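Local coordinates for protein transmembrane oligosaccharyl transferase (Archaeoglobus fulgidus, PDB 3WAJ) that is a membrane-embedded oligosaccharyl transferase of the archaeal AglB (STT3) family, built from an N-terminal membrane region of the GT-C clan and further C-terminal domains, at residues 54-65 and 80-91; 775-783 and 819-827. All blocks are in the same frame, centred on the assembly; numbering follows the deposited sequence.

In the fold
The two contacts sit in different parts of the chain, with centres about 46 Å apart and nearest atoms about 25 Å apart, and they do not touch. Interaction 1 belongs to the N-terminal STT3 region, where helices 47-60 and 84-96 cross; the loop leading into the second helix approaches the metal site. The side chain of Phe82 lies about 6 Å from the zinc ion, which is held by Asp47, Asp161 and His163, and Asp47 opens the first of the two helices. Interaction 2 comes later in the sequence, in the C-terminal peripheral domain, where strands 780-785 and 819-824 pair. Its centre lies about 39 Å from the centre of the chain, and none of the zinc ligands belongs to it.

Interaction 1 (54-65 and 80-91); sequences LIENTIHNFPHR and THFGPFLVYLGS. With SO4 (sulfate ion), chain C.
Ile55 of helix 47-60 packs as a knob into a hole formed by Leu86, Val87, Gly90 and Ser91 of helix 84-96, in a crossed helix pair of the STT3 N-terminal region. The axes of the helical parts of 54-65 and 80-91 approach to 8.7 Å at a crossing angle of -64°. With no side chain at Gly90, Ile55 CD1 comes down to 3.6 Å from Gly90 CA, while the CG2 branch rests on the peptide joining Gly90 to Ser91. Next to it, Leu54 CD1 reaches the CB of Phe82 and the CG2 branch of Val87, meeting both side chains at roughly right angles. The other branch of Val87, CG1, faces the hydroxyl of Thr58.

Polar bonds tie the loop after the first helix to the start of the second. Arg65 bends at chi3 (-72°) and presents its guanidinium end-on to the carbonyl of Phe82, just ahead of the N-cap residue Gly83. Both terminal nitrogens bond to that one oxygen, Arg65 NH1 at 2.9 Å from Phe82 O and Arg65 NH2 at 3.2 Å from it, with the oxygen close to the guanidinium plane. Trp67 adds a cation-pi contact to the same arginine. Tyr88 gives its hydroxyl to the loop: its OH donates to Pro63 O at 2.7 Å, and its ring crosses the aliphatic part of Arg65 obliquely.

Within the helices, Thr58 and Ser91 each return a hydroxyl to the carbonyl four residues earlier, which helps to fix their rotation; Ser91 OG then lies against the carbons of Thr58, 3.3 Å from Thr58 CG2. Beyond the helix pair, His81 reaches a sulfate ion also bound by His162 and Arg426; its NE2 donates to sulfate O1 over 3.1 Å, nearly straight at 173°.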
loop_
_atom_site.group_PDB
_atom_site.type_symbol
_atom_site.label_atom_id
_atom_site.label_comp_id
_atom_site.label_asym_id
_atom_site.label_seq_id
_atom_site.Cartn_x
_atom_site.Cartn_y
_atom_site.Cartn_z
ATOM N N LEU A 54 2.958 -11.631 -9.470
ATOM C CA LEU A 54 3.158 -12.988 -8.976
ATOM C C LEU A 54 2.324 -14.016 -9.753
ATOM O O LEU A 54 2.827 -15.076 -10.117
ATOM C CB LEU A 54 2.852 -13.080 -7.483
ATOM C CG LEU A 54 3.769 -12.319 -6.533
ATOM C CD1 LEU A 54 3.307 -12.549 -5.058
ATOM C CD2 LEU A 54 5.209 -12.757 -6.734
ATOM N N ILE A 55 1.053 -13.705 -9.997
ATOM C CA ILE A 55 0.150 -14.650 -10.650
ATOM C C ILE A 55 0.618 -14.970 -12.092
ATOM O O ILE A 55 0.627 -16.114 -12.517
ATOM C CB ILE A 55 -1.311 -14.145 -10.598
ATOM C CG1 ILE A 55 -1.852 -14.278 -9.174
ATOM C CG2 ILE A 55 -2.207 -14.914 -11.576
ATOM C CD1 ILE A 55 -3.146 -13.507 -8.907
ATOM N N GLU A 56 1.021 -13.939 -12.820
ATOM C CA GLU A 56 1.600 -14.075 -14.148
ATOM C C GLU A 56 2.816 -15.010 -14.131
ATOM O O GLU A 56 2.952 -15.902 -14.968
ATOM C CB GLU A 56 2.030 -12.687 -14.627
ATOM C CG GLU A 56 2.179 -12.505 -16.133
ATOM C CD GLU A 56 2.056 -11.038 -16.546
ATOM O OE1 GLU A 56 1.891 -10.181 -15.657
ATOM O OE2 GLU A 56 2.112 -10.733 -17.750
ATOM N N ASN A 57 3.706 -14.793 -13.174
ATOM C CA ASN A 57 4.890 -15.626 -13.039
ATOM C C ASN A 57 4.525 -17.060 -12.623
ATOM O O ASN A 57 5.115 -18.032 -13.094
ATOM C CB ASN A 57 5.858 -15.000 -12.027
ATOM C CG ASN A 57 7.097 -15.821 -11.839
ATOM O OD1 ASN A 57 7.039 -16.913 -11.276
ATOM N ND2 ASN A 57 8.235 -15.305 -12.304
ATOM N N THR A 58 3.550 -17.182 -11.735
ATOM C CA THR A 58 3.108 -18.485 -11.267
ATOM C C THR A 58 2.406 -19.254 -12.383
ATOM O O THR A 58 2.598 -20.461 -12.528
ATOM C CB THR A 58 2.162 -18.341 -10.089
ATOM O OG1 THR A 58 2.806 -17.577 -9.059
ATOM C CG2 THR A 58 1.767 -19.718 -9.556
ATOM N N ILE A 59 1.592 -18.554 -13.172
ATOM C CA ILE A 59 0.923 -19.205 -14.284
ATOM C C ILE A 59 1.981 -19.826 -15.193
ATOM O O ILE A 59 1.909 -21.009 -15.523
ATOM C CB ILE A 59 0.010 -18.252 -15.077
ATOM C CG1 ILE A 59 -1.296 -17.965 -14.308
ATOM C CG2 ILE A 59 -0.328 -18.861 -16.423
ATOM C CD1 ILE A 59 -2.241 -16.938 -15.016
ATOM N N HIS A 60 2.986 -19.032 -15.552
ATOM C CA HIS A 60 4.072 -19.495 -16.405
ATOM C C HIS A 60 4.802 -20.727 -15.855
ATOM O O HIS A 60 5.147 -21.630 -16.616
ATOM C CB HIS A 60 5.073 -18.373 -16.639
ATOM C CG HIS A 60 6.147 -18.726 -17.622
ATOM N ND1 HIS A 60 5.983 -18.588 -18.982
ATOM C CD2 HIS A 60 7.396 -19.215 -17.436
ATOM C CE1 HIS A 60 7.092 -18.968 -19.595
ATOM N NE2 HIS A 60 7.962 -19.358 -18.679
ATOM N N ASN A 61 5.049 -20.751 -14.547
ATOM C CA ASN A 61 5.804 -21.832 -13.919
ATOM C C ASN A 61 4.903 -22.852 -13.189
ATOM O O ASN A 61 5.340 -23.548 -12.259
ATOM C CB ASN A 61 6.834 -21.257 -12.940
ATOM C CG ASN A 61 7.805 -20.303 -13.606
ATOM O OD1 ASN A 61 8.635 -20.716 -14.426
ATOM N ND2 ASN A 61 7.727 -19.020 -13.238
ATOM N N PHE A 62 3.649 -22.942 -13.621
ATOM C CA PHE A 62 2.636 -23.703 -12.897
ATOM C C PHE A 62 2.986 -25.199 -12.736
ATOM O O PHE A 62 3.423 -25.861 -13.688
ATOM C CB PHE A 62 1.256 -23.519 -13.559
ATOM C CG PHE A 62 0.105 -23.741 -12.614
ATOM C CD1 PHE A 62 -0.575 -24.954 -12.593
ATOM C CD2 PHE A 62 -0.283 -22.743 -11.724
ATOM C CE1 PHE A 62 -1.631 -25.160 -11.715
ATOM C CE2 PHE A 62 -1.342 -22.944 -10.838
ATOM C CZ PHE A 62 -2.012 -24.153 -10.833
ATOM N N PRO A 63 2.766 -25.748 -11.529
ATOM C CA PRO A 63 2.159 -25.067 -10.382
ATOM C C PRO A 63 3.176 -24.538 -9.377
ATOM O O PRO A 63 2.874 -24.516 -8.178
ATOM C CB PRO A 63 1.388 -26.198 -9.715
ATOM C CG PRO A 63 2.346 -27.367 -9.866
ATOM C CD PRO A 63 2.987 -27.180 -11.239
ATOM N N HIS A 64 4.357 -24.136 -9.823
ATOM C CA HIS A 64 5.325 -23.603 -8.873
ATOM C C HIS A 64 5.189 -22.087 -8.767
ATOM O O HIS A 64 4.687 -21.444 -9.686
ATOM C CB HIS A 64 6.745 -24.003 -9.263
ATOM C CG HIS A 64 6.917 -25.477 -9.468
ATOM N ND1 HIS A 64 7.221 -26.340 -8.436
ATOM C CD2 HIS A 64 6.823 -26.237 -10.584
ATOM C CE1 HIS A 64 7.309 -27.571 -8.913
ATOM N NE2 HIS A 64 7.073 -27.534 -10.211
ATOM N N ARG A 65 5.616 -21.522 -7.640
ATOM C CA ARG A 65 5.640 -20.071 -7.492
ATOM C C ARG A 65 6.945 -19.671 -6.848
ATOM O O ARG A 65 7.605 -20.498 -6.224
ATOM C CB ARG A 65 4.440 -19.556 -6.675
ATOM C CG ARG A 65 4.325 -20.124 -5.268
ATOM C CD ARG A 65 3.590 -19.163 -4.348
ATOM N NE ARG A 65 4.398 -17.986 -4.004
ATOM C CZ ARG A 65 3.993 -16.983 -3.226
ATOM N NH1 ARG A 65 2.775 -17.004 -2.708
ATOM N NH2 ARG A 65 4.809 -15.957 -2.975
ATOM N N THR A 80 8.953 -12.745 -0.742
ATOM C CA THR A 80 7.558 -12.428 -0.998
ATOM C C THR A 80 6.698 -12.920 0.151
ATOM O O THR A 80 6.518 -14.134 0.319
ATOM C CB THR A 80 7.074 -13.100 -2.311
ATOM O OG1 THR A 80 7.118 -14.524 -2.165
ATOM C CG2 THR A 80 7.981 -12.740 -3.452
ATOM N N HIS A 81 6.151 -12.005 0.946
ATOM C CA HIS A 81 5.230 -12.458 1.989
ATOM C C HIS A 81 3.819 -12.729 1.474
ATOM O O HIS A 81 3.021 -13.345 2.182
ATOM C CB HIS A 81 5.188 -11.514 3.186
ATOM C CG HIS A 81 4.497 -10.219 2.907
ATOM N ND1 HIS A 81 5.138 -9.149 2.325
ATOM C CD2 HIS A 81 3.219 -9.822 3.124
ATOM C CE1 HIS A 81 4.286 -8.150 2.187
ATOM N NE2 HIS A 81 3.112 -8.529 2.668
ATOM N N PHE A 82 3.503 -12.289 0.257
ATOM C CA PHE A 82 2.150 -12.508 -0.282
ATOM C C PHE A 82 1.848 -13.988 -0.373
ATOM O O PHE A 82 2.622 -14.752 -0.952
ATOM C CB PHE A 82 1.986 -11.870 -1.665
ATOM C CG PHE A 82 1.715 -10.398 -1.625
ATOM C CD1 PHE A 82 1.924 -9.660 -0.453
ATOM C CD2 PHE A 82 1.226 -9.745 -2.750
ATOM C CE1 PHE A 82 1.674 -8.274 -0.419
ATOM C CE2 PHE A 82 0.965 -8.364 -2.727
ATOM C CZ PHE A 82 1.189 -7.629 -1.560
ATOM N N GLY A 83 0.722 -14.388 0.203
ATOM C CA GLY A 83 0.427 -15.795 0.404
ATOM C C GLY A 83 0.044 -16.591 -0.829
ATOM O O GLY A 83 -0.408 -16.031 -1.835
ATOM N N PRO A 84 0.213 -17.923 -0.749
ATOM C CA PRO A 84 -0.157 -18.786 -1.871
ATOM C C PRO A 84 -1.655 -18.845 -2.141
ATOM O O PRO A 84 -2.003 -19.113 -3.291
ATOM C CB PRO A 84 0.374 -20.169 -1.457
ATOM C CG PRO A 84 0.597 -20.089 0.044
ATOM C CD PRO A 84 0.940 -18.654 0.310
ATOM N N PHE A 85 -2.523 -18.604 -1.160
ATOM C CA PHE A 85 -3.954 -18.708 -1.460
ATOM C C PHE A 85 -4.371 -17.873 -2.674
ATOM O O PHE A 85 -4.947 -18.387 -3.643
ATOM C CB PHE A 85 -4.862 -18.351 -0.278
ATOM C CG PHE A 85 -6.316 -18.271 -0.677
ATOM C CD1 PHE A 85 -6.938 -17.045 -0.850
ATOM C CD2 PHE A 85 -7.040 -19.431 -0.954
ATOM C CE1 PHE A 85 -8.269 -16.967 -1.267
ATOM C CE2 PHE A 85 -8.381 -19.367 -1.361
ATOM C CZ PHE A 85 -8.998 -18.131 -1.519
ATOM N N LEU A 86 -4.084 -16.575 -2.621
ATOM C CA LEU A 86 -4.531 -15.668 -3.681
ATOM C C LEU A 86 -3.675 -15.855 -4.919
ATOM O O LEU A 86 -4.184 -15.760 -6.031
ATOM C CB LEU A 86 -4.467 -14.209 -3.225
ATOM C CG LEU A 86 -5.591 -13.236 -3.609
ATOM C CD1 LEU A 86 -5.068 -11.786 -3.678
ATOM C CD2 LEU A 86 -6.312 -13.629 -4.891
ATOM N N VAL A 87 -2.377 -16.110 -4.743
ATOM C CA VAL A 87 -1.548 -16.368 -5.915
ATOM C C VAL A 87 -2.125 -17.556 -6.698
ATOM O O VAL A 87 -2.366 -17.443 -7.885
ATOM C CB VAL A 87 -0.051 -16.592 -5.583
ATOM C CG1 VAL A 87 0.725 -16.855 -6.884
ATOM C CG2 VAL A 87 0.535 -15.370 -4.891
ATOM N N TYR A 88 -2.385 -18.678 -6.031
ATOM C CA TYR A 88 -2.948 -19.821 -6.729
ATOM C C TYR A 88 -4.367 -19.570 -7.197
ATOM O O TYR A 88 -4.658 -19.835 -8.357
ATOM C CB TYR A 88 -2.798 -21.127 -5.924
ATOM C CG TYR A 88 -1.371 -21.630 -5.932
ATOM C CD1 TYR A 88 -0.857 -22.293 -7.037
ATOM C CD2 TYR A 88 -0.523 -21.392 -4.865
ATOM C CE1 TYR A 88 0.463 -22.736 -7.060
ATOM C CE2 TYR A 88 0.788 -21.830 -4.875
ATOM C CZ TYR A 88 1.276 -22.503 -5.974
ATOM O OH TYR A 88 2.587 -22.937 -5.980
ATOM N N LEU A 89 -5.242 -19.045 -6.334
ATOM C CA LEU A 89 -6.602 -18.684 -6.783
ATOM C C LEU A 89 -6.577 -17.906 -8.101
ATOM O O LEU A 89 -7.301 -18.244 -9.049
ATOM C CB LEU A 89 -7.373 -17.889 -5.721
ATOM C CG LEU A 89 -8.806 -17.488 -6.123
ATOM C CD1 LEU A 89 -9.618 -18.710 -6.575
ATOM C CD2 LEU A 89 -9.536 -16.780 -4.987
ATOM N N GLY A 90 -5.710 -16.892 -8.175
ATOM C CA GLY A 90 -5.584 -16.081 -9.381
ATOM C C GLY A 90 -4.929 -16.774 -10.575
ATOM O O GLY A 90 -5.308 -16.543 -11.737
ATOM N N SER A 91 -3.925 -17.604 -10.304
ATOM C CA SER A 91 -3.351 -18.449 -11.345
ATOM C C SER A 91 -4.410 -19.409 -11.894
ATOM O O SER A 91 -4.551 -19.560 -13.116
ATOM C CB SER A 91 -2.166 -19.235 -10.801
ATOM O OG SER A 91 -1.175 -18.365 -10.297
HETATM S S SO4 C . 0.192 -6.918 4.407
HETATM O O1 SO4 C . 0.538 -6.872 2.981
HETATM O O2 SO4 C . 1.410 -7.229 5.162
HETATM O O3 SO4 C . -0.336 -5.612 4.803
HETATM O O4 SO4 C . -0.821 -7.939 4.703
#

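Interaction 2 (775-783 and 819-827); sequences ERVKGAVVT and TYTVVLPYS
Val782 meets the end of the Tyr820 side chain in an antiparallel strand pair, 780-783 with 819-824, part of the small sheet of the archaeal peripheral domain in which strand 863-865 flanks 780-785 on its other side. Four backbone hydrogen bonds set the register: Ala780 and Leu824 exchange two, Val782 and Val822 two more, the shortest from Val822 N to Val782 O at 2.6 Å.

The chi1 of Tyr820, 78°, sets CG between the backbone N and the carbonyl carbon and brings the ring back over the neighbouring strand. Thr783 CA then lies over one ring face as a CH-pi donor, 4.0 Å from the centroid of the Tyr820 ring and 21° off its normal. At the end of this side chain, Val782 CG1 comes 3.3 Å from Tyr820 OH, whose hydrogen-bond partner is the carbonyl of Leu866. Val782 sends its two methyls in different directions: CG1, anti to the backbone N (chi1 176°), goes to the tyrosine, and CG2 goes to Leu824 CD1 at 4.0 Å. Its CB meets Val822 CG1. On this face, which carries Ala780, Val782, Val822 and Leu824, the last two also rest on Val795 of strand 792-800, joining it to the adjacent four-stranded sheet.

The opposite face carries Val781, Thr783, Thr821 and Val823. Val781 CG1 touches Thr821 CG2 at 3.6 Å, and the Thr783 and Thr821 side chains lie alongside each other, pointing the same way, with their OG1 atoms 2.8 Å apart. Just before strand 780-785, Val823 CG1 sits 3.6 Å from Gly779 CA, against backbone with no side chain. The pair is thus joined by backbone bonds along its length, with an apolar, buried side turned to the second sheet and a mixed valine and threonine side that is partly exposed.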
loop_
_atom_site.group_PDB
_atom_site.type_symbol
_atom_site.label_atom_id
_atom_site.label_comp_id
_atom_site.label_asym_id
_atom_site.label_seq_id
_atom_site.Cartn_x
_atom_site.Cartn_y
_atom_site.Cartn_z
ATOM N N GLU A 775 17.224 9.894 -17.524
ATOM C CA GLU A 775 18.243 8.867 -17.678
ATOM C C GLU A 775 19.526 9.307 -16.997
ATOM O O GLU A 775 20.004 10.430 -17.210
ATOM C CB GLU A 775 18.548 8.583 -19.157
ATOM C CG GLU A 775 19.533 7.433 -19.347
ATOM C CD GLU A 775 19.931 7.218 -20.795
ATOM O OE1 GLU A 775 19.729 8.145 -21.619
ATOM O OE2 GLU A 775 20.457 6.121 -21.105
ATOM N N ARG A 776 20.085 8.421 -16.178
ATOM C CA ARG A 776 21.393 8.682 -15.591
ATOM C C ARG A 776 22.456 8.327 -16.629
ATOM O O ARG A 776 22.398 7.280 -17.277
ATOM C CB ARG A 776 21.594 7.893 -14.296
ATOM C CG ARG A 776 22.963 8.079 -13.684
ATOM C CD ARG A 776 23.035 7.583 -12.241
ATOM N NE ARG A 776 24.409 7.717 -11.771
ATOM C CZ ARG A 776 25.270 6.711 -11.659
ATOM N NH1 ARG A 776 24.877 5.474 -11.917
ATOM N NH2 ARG A 776 26.517 6.946 -11.261
ATOM N N VAL A 777 23.437 9.204 -16.770
ATOM C CA VAL A 777 24.295 9.217 -17.938
ATOM C C VAL A 777 25.689 9.674 -17.513
ATOM O O VAL A 777 25.812 10.499 -16.602
ATOM C CB VAL A 777 23.662 10.189 -18.968
ATOM C CG1 VAL A 777 24.628 11.266 -19.401
ATOM C CG2 VAL A 777 23.065 9.445 -20.136
ATOM N N LYS A 778 26.734 9.144 -18.149
ATOM C CA LYS A 778 28.100 9.581 -17.839
ATOM C C LYS A 778 28.270 11.068 -18.131
ATOM O O LYS A 778 28.657 11.836 -17.251
ATOM C CB LYS A 778 29.135 8.779 -18.630
ATOM C CG LYS A 778 29.756 7.620 -17.863
ATOM C CD LYS A 778 30.444 6.628 -18.800
ATOM C CE LYS A 778 31.054 5.478 -18.024
ATOM N NZ LYS A 778 30.153 5.042 -16.914
ATOM N N GLY A 779 27.967 11.461 -19.368
ATOM C CA GLY A 779 28.031 12.852 -19.789
ATOM C C GLY A 779 29.296 13.148 -20.579
ATOM O O GLY A 779 30.381 12.686 -20.209
ATOM N N ALA A 780 29.163 13.915 -21.663
ATOM C CA ALA A 780 30.313 14.322 -22.475
ATOM C C ALA A 780 31.140 15.369 -21.747
ATOM O O ALA A 780 30.614 16.411 -21.348
ATOM C CB ALA A 780 29.862 14.866 -23.819
ATOM N N VAL A 781 32.431 15.105 -21.580
ATOM C CA VAL A 781 33.291 16.064 -20.900
ATOM C C VAL A 781 33.790 17.121 -21.887
ATOM O O VAL A 781 34.567 16.822 -22.787
ATOM C CB VAL A 781 34.456 15.371 -20.173
ATOM C CG1 VAL A 781 35.307 16.398 -19.419
ATOM C CG2 VAL A 781 33.920 14.323 -19.214
ATOM N N VAL A 782 33.311 18.351 -21.728
ATOM C CA VAL A 782 33.813 19.475 -22.518
ATOM C C VAL A 782 34.765 20.302 -21.654
ATOM O O VAL A 782 34.417 20.715 -20.539
ATOM C CB VAL A 782 32.678 20.358 -23.081
ATOM C CG1 VAL A 782 33.254 21.559 -23.821
ATOM C CG2 VAL A 782 31.799 19.550 -24.013
ATOM N N THR A 783 35.969 20.531 -22.170
ATOM C CA THR A 783 37.007 21.212 -21.407
ATOM C C THR A 783 37.932 21.991 -22.329
ATOM O O THR A 783 37.922 21.802 -23.551
ATOM C CB THR A 783 37.837 20.211 -20.597
ATOM O OG1 THR A 783 38.637 20.908 -19.635
ATOM C CG2 THR A 783 38.733 19.405 -21.520
ATOM N N THR A 819 41.645 27.224 -16.998
ATOM C CA THR A 819 40.921 26.169 -17.701
ATOM C C THR A 819 39.527 25.919 -17.104
ATOM O O THR A 819 39.228 26.322 -15.973
ATOM C CB THR A 819 41.733 24.854 -17.777
ATOM O OG1 THR A 819 41.410 24.154 -18.986
ATOM C CG2 THR A 819 41.444 23.958 -16.583
ATOM N N TYR A 820 38.674 25.267 -17.888
ATOM C CA TYR A 820 37.328 24.926 -17.454
ATOM C C TYR A 820 37.057 23.460 -17.777
ATOM O O TYR A 820 37.723 22.870 -18.627
ATOM C CB TYR A 820 36.298 25.808 -18.162
ATOM C CG TYR A 820 36.017 25.389 -19.588
ATOM C CD1 TYR A 820 36.860 25.769 -20.627
ATOM C CD2 TYR A 820 34.903 24.615 -19.897
ATOM C CE1 TYR A 820 36.604 25.384 -21.930
ATOM C CE2 TYR A 820 34.641 24.227 -21.192
ATOM C CZ TYR A 820 35.493 24.612 -22.206
ATOM O OH TYR A 820 35.226 24.220 -23.500
ATOM N N THR A 821 36.082 22.874 -17.099
ATOM C CA THR A 821 35.626 21.534 -17.447
ATOM C C THR A 821 34.126 21.421 -17.180
ATOM O O THR A 821 33.654 21.763 -16.091
ATOM C CB THR A 821 36.402 20.452 -16.678
ATOM O OG1 THR A 821 37.801 20.564 -16.979
ATOM C CG2 THR A 821 35.921 19.071 -17.076
ATOM N N VAL A 822 33.371 20.971 -18.177
ATOM C CA VAL A 822 31.930 20.820 -17.993
ATOM C C VAL A 822 31.385 19.506 -18.581
ATOM O O VAL A 822 31.807 19.062 -19.657
ATOM C CB VAL A 822 31.152 22.061 -18.497
ATOM C CG1 VAL A 822 31.186 22.148 -20.003
ATOM C CG2 VAL A 822 29.717 22.027 -17.994
ATOM N N VAL A 823 30.462 18.884 -17.851
ATOM C CA VAL A 823 29.866 17.612 -18.254
ATOM C C VAL A 823 28.421 17.846 -18.720
ATOM O O VAL A 823 27.586 18.326 -17.949
ATOM C CB VAL A 823 29.923 16.593 -17.088
ATOM C CG1 VAL A 823 29.601 15.172 -17.560
ATOM C CG2 VAL A 823 31.296 16.621 -16.449
ATOM N N LEU A 824 28.142 17.520 -19.983
ATOM C CA LEU A 824 26.831 17.751 -20.596
ATOM C C LEU A 824 26.110 16.417 -20.841
ATOM O O LEU A 824 26.709 15.471 -21.354
ATOM C CB LEU A 824 26.993 18.517 -21.914
ATOM C CG LEU A 824 27.886 19.763 -21.871
ATOM C CD1 LEU A 824 28.000 20.442 -23.237
ATOM C CD2 LEU A 824 27.372 20.752 -20.845
ATOM N N PRO A 825 24.820 16.332 -20.466
ATOM C CA PRO A 825 24.090 15.065 -20.600
ATOM C C PRO A 825 23.176 14.974 -21.828
ATOM O O PRO A 825 22.666 13.889 -22.103
ATOM C CB PRO A 825 23.232 15.041 -19.332
ATOM C CG PRO A 825 22.908 16.494 -19.106
ATOM C CD PRO A 825 24.065 17.311 -19.664
ATOM N N TYR A 826 22.941 16.073 -22.540
ATOM C CA TYR A 826 22.052 15.997 -23.702
ATOM C C TYR A 826 22.841 15.821 -25.000
ATOM O O TYR A 826 23.864 16.475 -25.207
ATOM C CB TYR A 826 21.138 17.223 -23.791
ATOM C CG TYR A 826 20.014 17.237 -22.773
ATOM C CD1 TYR A 826 18.896 16.417 -22.929
ATOM C CD2 TYR A 826 20.058 18.084 -21.669
ATOM C CE1 TYR A 826 17.858 16.433 -22.005
ATOM C CE2 TYR A 826 19.021 18.108 -20.748
ATOM C CZ TYR A 826 17.932 17.285 -20.923
ATOM O OH TYR A 826 16.924 17.319 -20.003
ATOM N N SER A 827 22.368 14.928 -25.864
ATOM C CA SER A 827 22.981 14.750 -27.186
ATOM C C SER A 827 21.991 15.137 -28.268
ATOM O O SER A 827 20.790 15.284 -28.009
ATOM C CB SER A 827 23.441 13.310 -27.405
ATOM O OG SER A 827 22.337 12.430 -27.516
#